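Local coordinates for protein cryptochrome DASH, chloroplastic/mitochondrial (Arabidopsis thaliana, PDB 2J4D) that binds FAD and a methenyltetrahydrofolate antenna, repairs cyclobutane pyrimidine dimers in single-stranded DNA with light, and may also act as a photoreceptor, at residues Cys73-Leu78 and Gly121-Ile126; Gly174-His179 and Tyr331-Ser336; Glu274-Met279 and Met389-Arg394. One frame throughout, in Å; residues are numbered along the deposited sequence.

Interaction 1 of 3, residues Cys73-Leu78 and Gly121-Ile126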
loop_
_atom_site.group_PDB
_atom_site.type_symbol
_atom_site.label_atom_id
_atom_site.label_comp_id
_atom_site.label_asym_id
_atom_site.label_seq_id
_atom_site.Cartn_x
_atom_site.Cartn_y
_atom_site.Cartn_z
ATOM N N CYS A 73 -11.319 13.938 0.073
ATOM C CA CYS A 73 -12.127 14.045 1.281
ATOM C C CYS A 73 -11.475 13.264 2.397
ATOM O O CYS A 73 -11.183 12.077 2.250
ATOM C CB CYS A 73 -13.529 13.472 1.066
ATOM S SG CYS A 73 -14.466 14.263 -0.240
ATOM N N LEU A 74 -11.234 13.927 3.517
ATOM C CA LEU A 74 -10.661 13.222 4.637
ATOM C C LEU A 74 -11.874 12.617 5.349
ATOM O O LEU A 74 -12.551 13.282 6.134
ATOM C CB LEU A 74 -9.918 14.178 5.549
ATOM C CG LEU A 74 -9.072 13.346 6.503
ATOM C CD1 LEU A 74 -7.772 12.909 5.833
ATOM C CD2 LEU A 74 -8.794 14.172 7.706
ATOM N N ASP A 75 -12.144 11.356 5.024
ATOM C CA ASP A 75 -13.279 10.588 5.540
ATOM C C ASP A 75 -13.113 10.307 7.028
ATOM O O ASP A 75 -12.170 9.629 7.427
ATOM C CB ASP A 75 -13.347 9.263 4.773
ATOM C CG ASP A 75 -14.662 8.527 4.959
ATOM O OD1 ASP A 75 -15.225 8.564 6.071
ATOM O OD2 ASP A 75 -15.116 7.891 3.977
ATOM N N PRO A 76 -14.034 10.810 7.867
ATOM C CA PRO A 76 -13.936 10.578 9.314
ATOM C C PRO A 76 -13.858 9.098 9.710
ATOM O O PRO A 76 -13.269 8.742 10.733
ATOM C CB PRO A 76 -15.189 11.274 9.865
ATOM C CG PRO A 76 -16.162 11.227 8.711
ATOM C CD PRO A 76 -15.269 11.540 7.527
ATOM N N ARG A 77 -14.442 8.230 8.895
ATOM C CA ARG A 77 -14.423 6.803 9.188
ATOM C C ARG A 77 -13.006 6.222 9.110
ATOM O O ARG A 77 -12.721 5.197 9.713
ATOM C CB ARG A 77 -15.361 6.064 8.229
ATOM C CG ARG A 77 -16.832 6.384 8.477
ATOM C CD ARG A 77 -17.729 5.982 7.310
ATOM N NE ARG A 77 -17.424 6.763 6.114
ATOM C CZ ARG A 77 -18.304 7.058 5.165
ATOM N NH1 ARG A 77 -19.559 6.636 5.265
ATOM N NH2 ARG A 77 -17.933 7.790 4.125
ATOM N N LEU A 78 -12.119 6.895 8.379
ATOM C CA LEU A 78 -10.741 6.434 8.231
ATOM C C LEU A 78 -9.978 6.558 9.555
ATOM O O LEU A 78 -8.933 5.932 9.751
ATOM C CB LEU A 78 -10.040 7.259 7.150
ATOM C CG LEU A 78 -8.674 6.778 6.665
ATOM C CD1 LEU A 78 -8.825 5.415 6.006
ATOM C CD2 LEU A 78 -8.096 7.785 5.676
ATOM N N GLY A 121 -14.682 15.226 5.825
ATOM C CA GLY A 121 -16.065 14.782 5.877
ATOM C C GLY A 121 -16.308 13.583 4.978
ATOM O O GLY A 121 -15.391 13.112 4.308
ATOM N N LYS A 122 -17.542 13.088 4.964
ATOM C CA LYS A 122 -17.893 11.938 4.142
ATOM C C LYS A 122 -18.045 12.324 2.675
ATOM O O LYS A 122 -18.701 13.310 2.349
ATOM C CB LYS A 122 -19.200 11.317 4.641
ATOM C CG LYS A 122 -19.086 10.707 6.023
ATOM C CD LYS A 122 -20.444 10.258 6.540
ATOM C CE LYS A 122 -20.316 9.680 7.945
ATOM N NZ LYS A 122 -21.635 9.284 8.535
ATOM N N PRO A 123 -17.432 11.544 1.771
ATOM C CA PRO A 123 -17.503 11.803 0.329
ATOM C C PRO A 123 -18.947 11.904 -0.166
ATOM O O PRO A 123 -19.257 12.733 -1.025
ATOM C CB PRO A 123 -16.797 10.589 -0.276
ATOM C CG PRO A 123 -15.796 10.223 0.771
ATOM C CD PRO A 123 -16.602 10.357 2.050
ATOM N N GLU A 124 -19.821 11.047 0.367
ATOM C CA GLU A 124 -21.220 11.038 -0.057
ATOM C C GLU A 124 -21.958 12.303 0.346
ATOM O O GLU A 124 -23.067 12.549 -0.124
ATOM C CB GLU A 124 -21.963 9.805 0.479
ATOM C CG GLU A 124 -22.056 9.714 1.989
ATOM C CD GLU A 124 -20.949 8.867 2.597
ATOM O OE1 GLU A 124 -19.812 8.899 2.079
ATOM O OE2 GLU A 124 -21.213 8.175 3.605
ATOM N N GLU A 125 -21.358 13.100 1.222
ATOM C CA GLU A 125 -21.984 14.355 1.628
ATOM C C GLU A 125 -21.289 15.518 0.925
ATOM O O GLU A 125 -21.942 16.435 0.419
ATOM C CB GLU A 125 -21.928 14.508 3.156
ATOM C CG GLU A 125 -22.929 13.592 3.867
ATOM C CD GLU A 125 -22.770 13.544 5.382
ATOM O OE1 GLU A 125 -21.946 14.301 5.937
ATOM O OE2 GLU A 125 -23.481 12.740 6.023
ATOM N N ILE A 126 -19.966 15.458 0.851
ATOM C CA ILE A 126 -19.189 16.520 0.218
ATOM C C ILE A 126 -19.328 16.588 -1.304
ATOM O O ILE A 126 -19.563 17.661 -1.866
ATOM C CB ILE A 126 -17.692 16.369 0.549
ATOM C CG1 ILE A 126 -17.467 16.606 2.044
ATOM C CG2 ILE A 126 -16.865 17.333 -0.293
ATOM C CD1 ILE A 126 -16.109 16.162 2.529
#

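Interaction 2 of 3, residues Gly174-His179 and Tyr331-Ser336. With FAD (flavin-adenine dinucleotide), chain C.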
loop_
_atom_site.group_PDB
_atom_site.type_symbol
_atom_site.label_atom_id
_atom_site.label_comp_id
_atom_site.label_asym_id
_atom_site.label_seq_id
_atom_site.Cartn_x
_atom_site.Cartn_y
_atom_site.Cartn_z
ATOM N N GLY A 174 -8.172 0.749 -12.132
ATOM C CA GLY A 174 -6.771 1.139 -12.118
ATOM C C GLY A 174 -6.062 0.258 -11.112
ATOM O O GLY A 174 -6.479 -0.870 -10.879
ATOM N N SER A 175 -4.988 0.766 -10.522
ATOM C CA SER A 175 -4.225 0.048 -9.504
ATOM C C SER A 175 -3.439 -1.212 -9.886
ATOM O O SER A 175 -2.373 -1.432 -9.330
ATOM C CB SER A 175 -5.126 -0.276 -8.293
ATOM O OG SER A 175 -6.080 -1.296 -8.570
ATOM N N THR A 176 -3.923 -2.030 -10.820
ATOM C CA THR A 176 -3.194 -3.268 -11.160
ATOM C C THR A 176 -2.243 -3.197 -12.353
ATOM O O THR A 176 -2.400 -2.348 -13.224
ATOM C CB THR A 176 -4.174 -4.421 -11.399
ATOM O OG1 THR A 176 -5.068 -4.068 -12.461
ATOM C CG2 THR A 176 -4.972 -4.714 -10.131
ATOM N N MET A 177 -1.258 -4.101 -12.396
ATOM C CA MET A 177 -0.295 -4.104 -13.494
ATOM C C MET A 177 -0.974 -4.674 -14.724
ATOM O O MET A 177 -0.812 -4.154 -15.823
ATOM C CB MET A 177 0.948 -4.923 -13.153
ATOM C CG MET A 177 2.093 -4.701 -14.139
ATOM S SD MET A 177 3.676 -5.198 -13.451
ATOM C CE MET A 177 3.444 -6.983 -13.315
ATOM N N TYR A 178 -1.714 -5.760 -14.531
ATOM C CA TYR A 178 -2.493 -6.349 -15.603
ATOM C C TYR A 178 -3.902 -5.795 -15.391
ATOM O O TYR A 178 -4.441 -5.866 -14.289
ATOM C CB TYR A 178 -2.517 -7.877 -15.505
ATOM C CG TYR A 178 -1.235 -8.516 -15.968
ATOM C CD1 TYR A 178 -0.228 -8.839 -15.063
ATOM C CD2 TYR A 178 -1.013 -8.766 -17.323
ATOM C CE1 TYR A 178 0.975 -9.397 -15.496
ATOM C CE2 TYR A 178 0.190 -9.324 -17.769
ATOM C CZ TYR A 178 1.176 -9.635 -16.848
ATOM O OH TYR A 178 2.360 -10.184 -17.278
ATOM N N HIS A 179 -4.494 -5.249 -16.445
ATOM C CA HIS A 179 -5.831 -4.667 -16.359
ATOM C C HIS A 179 -6.923 -5.726 -16.230
ATOM O O HIS A 179 -6.876 -6.761 -16.890
ATOM C CB HIS A 179 -6.087 -3.795 -17.597
ATOM C CG HIS A 179 -7.220 -2.830 -17.438
ATOM N ND1 HIS A 179 -8.536 -3.229 -17.368
ATOM C CD2 HIS A 179 -7.231 -1.479 -17.342
ATOM C CE1 HIS A 179 -9.311 -2.167 -17.236
ATOM N NE2 HIS A 179 -8.544 -1.092 -17.219
ATOM N N TYR A 331 -2.758 -10.280 -8.062
ATOM C CA TYR A 331 -3.514 -11.463 -7.675
ATOM C C TYR A 331 -4.393 -11.233 -6.457
ATOM O O TYR A 331 -5.571 -11.575 -6.473
ATOM C CB TYR A 331 -2.567 -12.638 -7.412
ATOM C CG TYR A 331 -3.273 -13.941 -7.113
ATOM C CD1 TYR A 331 -4.134 -14.520 -8.047
ATOM C CD2 TYR A 331 -3.086 -14.594 -5.892
ATOM C CE1 TYR A 331 -4.795 -15.713 -7.777
ATOM C CE2 TYR A 331 -3.742 -15.790 -5.608
ATOM C CZ TYR A 331 -4.594 -16.344 -6.554
ATOM O OH TYR A 331 -5.245 -17.525 -6.281
ATOM N N PHE A 332 -3.835 -10.669 -5.390
ATOM C CA PHE A 332 -4.660 -10.444 -4.208
ATOM C C PHE A 332 -5.744 -9.400 -4.456
ATOM O O PHE A 332 -6.823 -9.467 -3.868
ATOM C CB PHE A 332 -3.797 -10.060 -3.002
ATOM C CG PHE A 332 -3.128 -11.245 -2.347
ATOM C CD1 PHE A 332 -3.890 -12.310 -1.870
ATOM C CD2 PHE A 332 -1.748 -11.299 -2.215
ATOM C CE1 PHE A 332 -3.285 -13.413 -1.272
ATOM C CE2 PHE A 332 -1.127 -12.398 -1.616
ATOM C CZ PHE A 332 -1.896 -13.456 -1.143
ATOM N N ARG A 333 -5.460 -8.440 -5.329
ATOM C CA ARG A 333 -6.448 -7.413 -5.644
ATOM C C ARG A 333 -7.639 -8.076 -6.356
ATOM O O ARG A 333 -8.797 -7.827 -6.010
ATOM C CB ARG A 333 -5.806 -6.329 -6.528
ATOM C CG ARG A 333 -6.787 -5.385 -7.205
ATOM C CD ARG A 333 -7.497 -4.476 -6.228
ATOM N NE ARG A 333 -6.582 -3.535 -5.591
ATOM C CZ ARG A 333 -6.972 -2.506 -4.843
ATOM N NH1 ARG A 333 -8.266 -2.281 -4.642
ATOM N NH2 ARG A 333 -6.070 -1.709 -4.288
ATOM N N PHE A 334 -7.367 -8.932 -7.340
ATOM C CA PHE A 334 -8.471 -9.597 -8.043
ATOM C C PHE A 334 -9.149 -10.603 -7.117
ATOM O O PHE A 334 -10.365 -10.769 -7.145
ATOM C CB PHE A 334 -7.975 -10.311 -9.313
ATOM C CG PHE A 334 -7.429 -9.376 -10.367
ATOM C CD1 PHE A 334 -8.166 -8.276 -10.792
ATOM C CD2 PHE A 334 -6.177 -9.602 -10.938
ATOM C CE1 PHE A 334 -7.658 -7.406 -11.768
ATOM C CE2 PHE A 334 -5.661 -8.741 -11.917
ATOM C CZ PHE A 334 -6.406 -7.641 -12.328
ATOM N N LEU A 335 -8.357 -11.256 -6.273
ATOM C CA LEU A 335 -8.894 -12.247 -5.348
ATOM C C LEU A 335 -9.875 -11.599 -4.367
ATOM O O LEU A 335 -10.844 -12.231 -3.943
ATOM C CB LEU A 335 -7.741 -12.921 -4.598
ATOM C CG LEU A 335 -7.894 -14.323 -3.995
ATOM C CD1 LEU A 335 -8.471 -15.298 -5.009
ATOM C CD2 LEU A 335 -6.520 -14.800 -3.545
ATOM N N SER A 336 -9.642 -10.336 -4.017
ATOM C CA SER A 336 -10.542 -9.658 -3.089
ATOM C C SER A 336 -11.943 -9.622 -3.681
ATOM O O SER A 336 -12.937 -9.732 -2.959
ATOM C CB SER A 336 -10.063 -8.227 -2.780
ATOM O OG SER A 336 -10.219 -7.349 -3.886
HETATM P PA FAD C . 9.328 -6.178 -2.677
HETATM O O1A FAD C . 10.254 -5.133 -3.160
HETATM O O2A FAD C . 9.842 -7.533 -2.367
HETATM O O5B FAD C . 8.119 -6.364 -3.721
HETATM C C5B FAD C . 7.805 -5.327 -4.677
HETATM C C4B FAD C . 6.295 -5.071 -4.626
HETATM O O4B FAD C . 5.620 -6.291 -4.927
HETATM C C3B FAD C . 5.759 -4.634 -3.267
HETATM O O3B FAD C . 5.965 -3.255 -3.014
HETATM C C2B FAD C . 4.324 -5.051 -3.376
HETATM O O2B FAD C . 3.467 -4.096 -3.961
HETATM C C1B FAD C . 4.405 -6.371 -4.162
HETATM N N9A FAD C . 4.451 -7.597 -3.337
HETATM C C8A FAD C . 5.565 -8.316 -2.950
HETATM N N7A FAD C . 5.258 -9.376 -2.216
HETATM C C5A FAD C . 3.884 -9.354 -2.124
HETATM C C6A FAD C . 2.964 -10.207 -1.470
HETATM N N6A FAD C . 3.299 -11.294 -0.789
HETATM N N1A FAD C . 1.620 -9.885 -1.569
HETATM C C2A FAD C . 1.226 -8.768 -2.266
HETATM N N3A FAD C . 2.054 -7.912 -2.911
HETATM C C4A FAD C . 3.370 -8.239 -2.800
HETATM N N1 FAD C . 1.770 -5.799 1.155
HETATM C C2 FAD C . 1.087 -4.616 0.970
HETATM O O2 FAD C . 1.287 -3.921 -0.009
HETATM N N3 FAD C . 0.152 -4.228 1.942
HETATM C C4 FAD C . -0.131 -4.965 3.090
HETATM O O4 FAD C . -0.970 -4.564 3.917
HETATM C C4X FAD C . 0.575 -6.179 3.274
HETATM N N5 FAD C . 0.358 -6.985 4.402
HETATM C C5X FAD C . 0.973 -8.234 4.519
HETATM C C6 FAD C . 0.659 -9.088 5.584
HETATM C C7 FAD C . 1.264 -10.357 5.734
HETATM C C7M FAD C . 0.879 -11.231 6.904
HETATM C C8 FAD C . 2.234 -10.774 4.752
HETATM C C8M FAD C . 2.936 -12.120 4.831
HETATM C C9 FAD C . 2.556 -9.924 3.676
HETATM C C9A FAD C . 1.939 -8.645 3.533
HETATM N N10 FAD C . 2.248 -7.763 2.455
HETATM C C10 FAD C . 1.524 -6.564 2.280
HETATM C "C1'" FAD C . 3.042 -8.259 1.284
HETATM C "C2'" FAD C . 4.566 -8.024 1.327
HETATM O "O2'" FAD C . 5.087 -8.489 2.560
HETATM C "C3'" FAD C . 4.866 -6.535 1.169
HETATM O "O3'" FAD C . 4.281 -6.025 -0.046
HETATM C "C4'" FAD C . 6.363 -6.187 1.093
HETATM O "O4'" FAD C . 7.025 -6.571 2.300
HETATM C "C5'" FAD C . 6.512 -4.687 0.876
HETATM O "O5'" FAD C . 7.896 -4.343 0.777
HETATM P P FAD C . 8.707 -4.181 -0.566
HETATM O O1P FAD C . 8.028 -3.101 -1.300
HETATM O O2P FAD C . 10.133 -3.912 -0.236
HETATM O O3P FAD C . 8.716 -5.586 -1.306
#

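Interaction 3 of 3, residues Glu274-Met279 and Met389-Arg394. With FAD (flavin-adenine dinucleotide), chain C.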
loop_
_atom_site.group_PDB
_atom_site.type_symbol
_atom_site.label_atom_id
_atom_site.label_comp_id
_atom_site.label_asym_id
_atom_site.label_seq_id
_atom_site.Cartn_x
_atom_site.Cartn_y
_atom_site.Cartn_z
ATOM N N GLU A 274 18.151 -11.965 -5.079
ATOM C CA GLU A 274 19.085 -12.560 -4.124
ATOM C C GLU A 274 18.973 -11.938 -2.729
ATOM O O GLU A 274 19.347 -12.561 -1.737
ATOM C CB GLU A 274 20.525 -12.382 -4.617
ATOM C CG GLU A 274 20.717 -12.576 -6.118
ATOM C CD GLU A 274 22.097 -12.128 -6.598
ATOM O OE1 GLU A 274 22.285 -11.978 -7.825
ATOM O OE2 GLU A 274 22.995 -11.928 -5.750
ATOM N N THR A 275 18.448 -10.719 -2.648
ATOM C CA THR A 275 18.362 -10.025 -1.363
ATOM C C THR A 275 16.979 -9.825 -0.752
ATOM O O THR A 275 16.875 -9.484 0.426
ATOM C CB THR A 275 18.981 -8.634 -1.479
ATOM O OG1 THR A 275 18.169 -7.837 -2.350
ATOM C CG2 THR A 275 20.388 -8.718 -2.071
ATOM N N ARG A 276 15.926 -10.042 -1.538
ATOM C CA ARG A 276 14.558 -9.802 -1.075
ATOM C C ARG A 276 14.094 -10.458 0.223
ATOM O O ARG A 276 13.053 -10.085 0.757
ATOM C CB ARG A 276 13.558 -10.123 -2.192
ATOM C CG ARG A 276 13.537 -11.573 -2.643
ATOM C CD ARG A 276 12.388 -11.792 -3.627
ATOM N NE ARG A 276 11.096 -11.570 -2.982
ATOM C CZ ARG A 276 10.542 -12.417 -2.120
ATOM N NH1 ARG A 276 11.163 -13.549 -1.809
ATOM N NH2 ARG A 276 9.379 -12.126 -1.550
ATOM N N ASN A 277 14.844 -11.427 0.738
ATOM C CA ASN A 277 14.455 -12.054 1.997
ATOM C C ASN A 277 15.193 -11.451 3.180
ATOM O O ASN A 277 15.163 -11.996 4.283
ATOM C CB ASN A 277 14.693 -13.559 1.961
ATOM C CG ASN A 277 13.547 -14.304 1.321
ATOM O OD1 ASN A 277 13.705 -14.925 0.272
ATOM N ND2 ASN A 277 12.378 -14.241 1.949
ATOM N N GLY A 278 15.863 -10.329 2.942
ATOM C CA GLY A 278 16.574 -9.655 4.015
ATOM C C GLY A 278 15.556 -9.015 4.947
ATOM O O GLY A 278 14.359 -9.004 4.645
ATOM N N MET A 279 16.012 -8.482 6.076
ATOM C CA MET A 279 15.091 -7.856 7.020
ATOM C C MET A 279 15.615 -6.522 7.520
ATOM O O MET A 279 14.852 -5.694 8.021
ATOM C CB MET A 279 14.847 -8.775 8.220
ATOM C CG MET A 279 14.237 -10.126 7.876
ATOM S SD MET A 279 13.768 -11.073 9.348
ATOM C CE MET A 279 15.389 -11.650 9.866
ATOM N N MET A 389 7.529 -3.626 7.799
ATOM C CA MET A 389 8.112 -4.896 8.230
ATOM C C MET A 389 8.472 -5.623 6.946
ATOM O O MET A 389 7.727 -5.540 5.962
ATOM C CB MET A 389 7.119 -5.739 9.038
ATOM C CG MET A 389 7.756 -6.996 9.652
ATOM S SD MET A 389 6.610 -8.114 10.486
ATOM C CE MET A 389 5.840 -7.005 11.709
ATOM N N SER A 390 9.612 -6.313 6.940
ATOM C CA SER A 390 10.039 -7.047 5.746
ATOM C C SER A 390 9.034 -8.149 5.458
ATOM O O SER A 390 8.337 -8.611 6.363
ATOM C CB SER A 390 11.420 -7.691 5.946
ATOM O OG SER A 390 11.352 -8.726 6.910
ATOM N N ASN A 391 8.967 -8.573 4.199
ATOM C CA ASN A 391 8.049 -9.637 3.820
ATOM C C ASN A 391 8.351 -10.908 4.624
ATOM O O ASN A 391 7.441 -11.603 5.078
ATOM C CB ASN A 391 8.174 -9.929 2.324
ATOM C CG ASN A 391 7.290 -11.084 1.886
ATOM O OD1 ASN A 391 6.070 -11.049 2.061
ATOM N ND2 ASN A 391 7.903 -12.121 1.328
ATOM N N ARG A 392 9.635 -11.211 4.793
ATOM C CA ARG A 392 10.043 -12.395 5.552
ATOM C C ARG A 392 9.529 -12.277 6.992
ATOM O O ARG A 392 8.973 -13.220 7.544
ATOM C CB ARG A 392 11.574 -12.517 5.525
ATOM C CG ARG A 392 12.173 -13.598 6.422
ATOM C CD ARG A 392 11.611 -14.977 6.121
ATOM N NE ARG A 392 11.534 -15.233 4.684
ATOM C CZ ARG A 392 11.117 -16.379 4.155
ATOM N NH1 ARG A 392 10.746 -17.377 4.946
ATOM N NH2 ARG A 392 11.050 -16.525 2.833
ATOM N N GLY A 393 9.698 -11.102 7.588
ATOM C CA GLY A 393 9.234 -10.898 8.949
ATOM C C GLY A 393 7.730 -11.054 9.095
ATOM O O GLY A 393 7.253 -11.667 10.058
ATOM N N ARG A 394 6.976 -10.507 8.144
ATOM C CA ARG A 394 5.522 -10.598 8.197
ATOM C C ARG A 394 5.054 -12.048 8.147
ATOM O O ARG A 394 4.116 -12.428 8.846
ATOM C CB ARG A 394 4.888 -9.822 7.035
ATOM C CG ARG A 394 5.240 -8.353 7.012
ATOM C CD ARG A 394 4.462 -7.584 5.922
ATOM N NE ARG A 394 5.183 -6.377 5.523
ATOM C CZ ARG A 394 4.633 -5.318 4.941
ATOM N NH1 ARG A 394 3.328 -5.296 4.685
ATOM N NH2 ARG A 394 5.396 -4.282 4.596
HETATM P PA FAD C . 9.328 -6.178 -2.677
HETATM O O1A FAD C . 10.254 -5.133 -3.160
HETATM O O2A FAD C . 9.842 -7.533 -2.367
HETATM O O5B FAD C . 8.119 -6.364 -3.721
HETATM C C5B FAD C . 7.805 -5.327 -4.677
HETATM C C4B FAD C . 6.295 -5.071 -4.626
HETATM O O4B FAD C . 5.620 -6.291 -4.927
HETATM C C3B FAD C . 5.759 -4.634 -3.267
HETATM O O3B FAD C . 5.965 -3.255 -3.014
HETATM C C2B FAD C . 4.324 -5.051 -3.376
HETATM O O2B FAD C . 3.467 -4.096 -3.961
HETATM C C1B FAD C . 4.405 -6.371 -4.162
HETATM N N9A FAD C . 4.451 -7.597 -3.337
HETATM C C8A FAD C . 5.565 -8.316 -2.950
HETATM N N7A FAD C . 5.258 -9.376 -2.216
HETATM C C5A FAD C . 3.884 -9.354 -2.124
HETATM C C6A FAD C . 2.964 -10.207 -1.470
HETATM N N6A FAD C . 3.299 -11.294 -0.789
HETATM N N1A FAD C . 1.620 -9.885 -1.569
HETATM C C2A FAD C . 1.226 -8.768 -2.266
HETATM N N3A FAD C . 2.054 -7.912 -2.911
HETATM C C4A FAD C . 3.370 -8.239 -2.800
HETATM N N1 FAD C . 1.770 -5.799 1.155
HETATM C C2 FAD C . 1.087 -4.616 0.970
HETATM O O2 FAD C . 1.287 -3.921 -0.009
HETATM N N3 FAD C . 0.152 -4.228 1.942
HETATM C C4 FAD C . -0.131 -4.965 3.090
HETATM O O4 FAD C . -0.970 -4.564 3.917
HETATM C C4X FAD C . 0.575 -6.179 3.274
HETATM N N5 FAD C . 0.358 -6.985 4.402
HETATM C C5X FAD C . 0.973 -8.234 4.519
HETATM C C6 FAD C . 0.659 -9.088 5.584
HETATM C C7 FAD C . 1.264 -10.357 5.734
HETATM C C7M FAD C . 0.879 -11.231 6.904
HETATM C C8 FAD C . 2.234 -10.774 4.752
HETATM C C8M FAD C . 2.936 -12.120 4.831
HETATM C C9 FAD C . 2.556 -9.924 3.676
HETATM C C9A FAD C . 1.939 -8.645 3.533
HETATM N N10 FAD C . 2.248 -7.763 2.455
HETATM C C10 FAD C . 1.524 -6.564 2.280
HETATM C "C1'" FAD C . 3.042 -8.259 1.284
HETATM C "C2'" FAD C . 4.566 -8.024 1.327
HETATM O "O2'" FAD C . 5.087 -8.489 2.560
HETATM C "C3'" FAD C . 4.866 -6.535 1.169
HETATM O "O3'" FAD C . 4.281 -6.025 -0.046
HETATM C "C4'" FAD C . 6.363 -6.187 1.093
HETATM O "O4'" FAD C . 7.025 -6.571 2.300
HETATM C "C5'" FAD C . 6.512 -4.687 0.876
HETATM O "O5'" FAD C . 7.896 -4.343 0.777
HETATM P P FAD C . 8.707 -4.181 -0.566
HETATM O O1P FAD C . 8.028 -3.101 -1.300
HETATM O O2P FAD C . 10.133 -3.912 -0.236
HETATM O O3P FAD C . 8.716 -5.586 -1.306
HETATM O O HOH W 1 11.937 -10.040 3.357
#

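Interaction 1 of 3, residues Cys73-Leu78 and Gly121-Ile126
Where strand 67-74 runs out, its last residue still bonds across to G121, just beyond the neighbouring strand 117-120: G121 N donates to L74 O at 2.9 Å, and D75 CA lies 5.0 Å from K122 CA. The backbone of G121 has a positive phi and an extended psi, angles open to glycine because it has no CB to collide with the carbonyl before it. Beyond it, K122 holds the N-cap position of helix 123-134, whose first turn opens with P123; proline suits this place, having no N-H to leave without an acceptor.

On the buried side C73 points at the helix, its SG 3.7 Å from I126 CD1 while its CB leans on the ring of P123. The partly exposed side is polar. R77 grips D75 side-on, through NE to OD1 and NH2 to OD2, and E124 end-on, with NH1 reaching OE2 at 2.8 Å and NH2 reaching OE1 at 3.0 Å. The guanidinium and the E124 carboxylate are nearly coplanar, 30° apart; to meet it, the E124 chain bends at chi2 (-95°). K122 lays its methylene CG over one guanidinium face, 3.7 Å from R77 NH2. D75 OD1 takes a second bond, from R77 N at 2.9 Å, and so closes an Asx turn as the 3-10 segment begins.

V152 of helix 147-161 touches both R77 and P123. An arginine held flat between two carboxylates probably offsets much of their mutual repulsion, so that the strand exit and the helix start are joined by charge on one side and by apolar contact on the other.

Interaction 2 of 3, residues Gly174-His179 and Tyr331-Ser336
T176 and F334 meet at the para carbon of the ring: F334 CZ lies 3.8 Å from T176 OG1 and 3.3 Å from Y178 O. The carbonyl oxygen sits at the ring edge, near its plane, where the weakly positive C-H of an aromatic suits an oxygen. The T176 methyl packs its CG2 3.5 Å from R333 CG, on the aliphatic part of the arginine. S175 OG lies over one face of the R333 guanidinium, 3.8 Å from NE. No hydrogen bond joins the two segments themselves.

Several polar groups find partners within each segment or nearby. T176 OG1, placed between the backbone N and the carbonyl carbon (chi1 59°), donates to Y178 O at 2.6 Å, which folds the loop onto itself and presents the methyl to R333; the same hydroxyl also bonds W173 NE1. Threonine suits this place because one side chain supplies both groups. Bends at chi2 and chi3 carry the R333 guanidinium toward E144, its salt-bridge partner; the nearest side-chain atoms of R333 and D424, an FAD-binding residue by similarity, are about 3 Å apart. F332 turns its ring edge to the adenine of FAD, CD2 being 3.7 Å from N1A.

The loop's polar ties run to residues just before 331-336: R329 bonds S175 O, and the two D330 carboxylate oxygens accept from the backbone N of M177 and of Y178. The contact thus sets the loop between strand 168-172 and helix 194-204, at the edge of the alpha/beta domain, against helix 317-339 of the FAD-binding domain, with F197 of helix 194-204 touching F334 and helix 425-436 packing beside F332 and R333.

Interaction 3 of 3, residues Glu274-Met279 and Met389-Arg394
R392, N277 and M279 carry most of this contact. The guanidinium of R392 presents its edge to the N277 amide, the two planes turned 60° from each other; which end of that amide is oxygen and which nitrogen is uncertain. R392 is bent at chi2 (56°) and chi3 (44°), which folds the chain back beside the turn; its NH1 bonds Q453, and Y457 offers its ring in a cation-pi contact. M279, an unbranched apolar chain, packs alongside S390: its CG is 3.3 Å from S390 OG, and its SD lies loosely beside R392 CG, 4.2 Å away.

Between the backbones a water donates to R276 O and to G278 O, and accepts from R392 N at 3.0 Å, so a helix-start amide is tied to the turn from T275 to G278, a type I beta turn. S390 suits the N-cap: its OG takes the bond from G393 N at 3.0 Å. On the cofactor side N391 CB lies 3.4 Å from FAD O2'. R394 holds M389 O with both NE and NH2, the NE bond being 2.7 Å, and its NH2 also pairs with D422, so the guanidinium lies fixed with one face over FAD C3'.

An N-capped helix start that lays N391 and R394 along the ribityl chain and flavin is part of the FAD pocket of the class-1 photolyase and cryptochrome fold.

Interaction 2 is the buried one, whereas interactions 1 and 3 are partly exposed and lie on opposite sides of the chain's centre, their own centres 36 Å apart. Interaction 1 stays within the alpha/beta domain and relies on charge, with a small apolar patch beneath. Interaction 2 joins that domain to the FAD-binding helices through aromatic, methyl and oxygen contacts, with hydrogen bonds to the loop coming from residues just before 331-336. Interaction 3 combines a bridging water, polar side chains and methionine packing at a helix start. No two share a helix or strand, yet 331-336 and 389-394 both touch FAD, the former at the adenine, the latter at the ribityl chain and flavin.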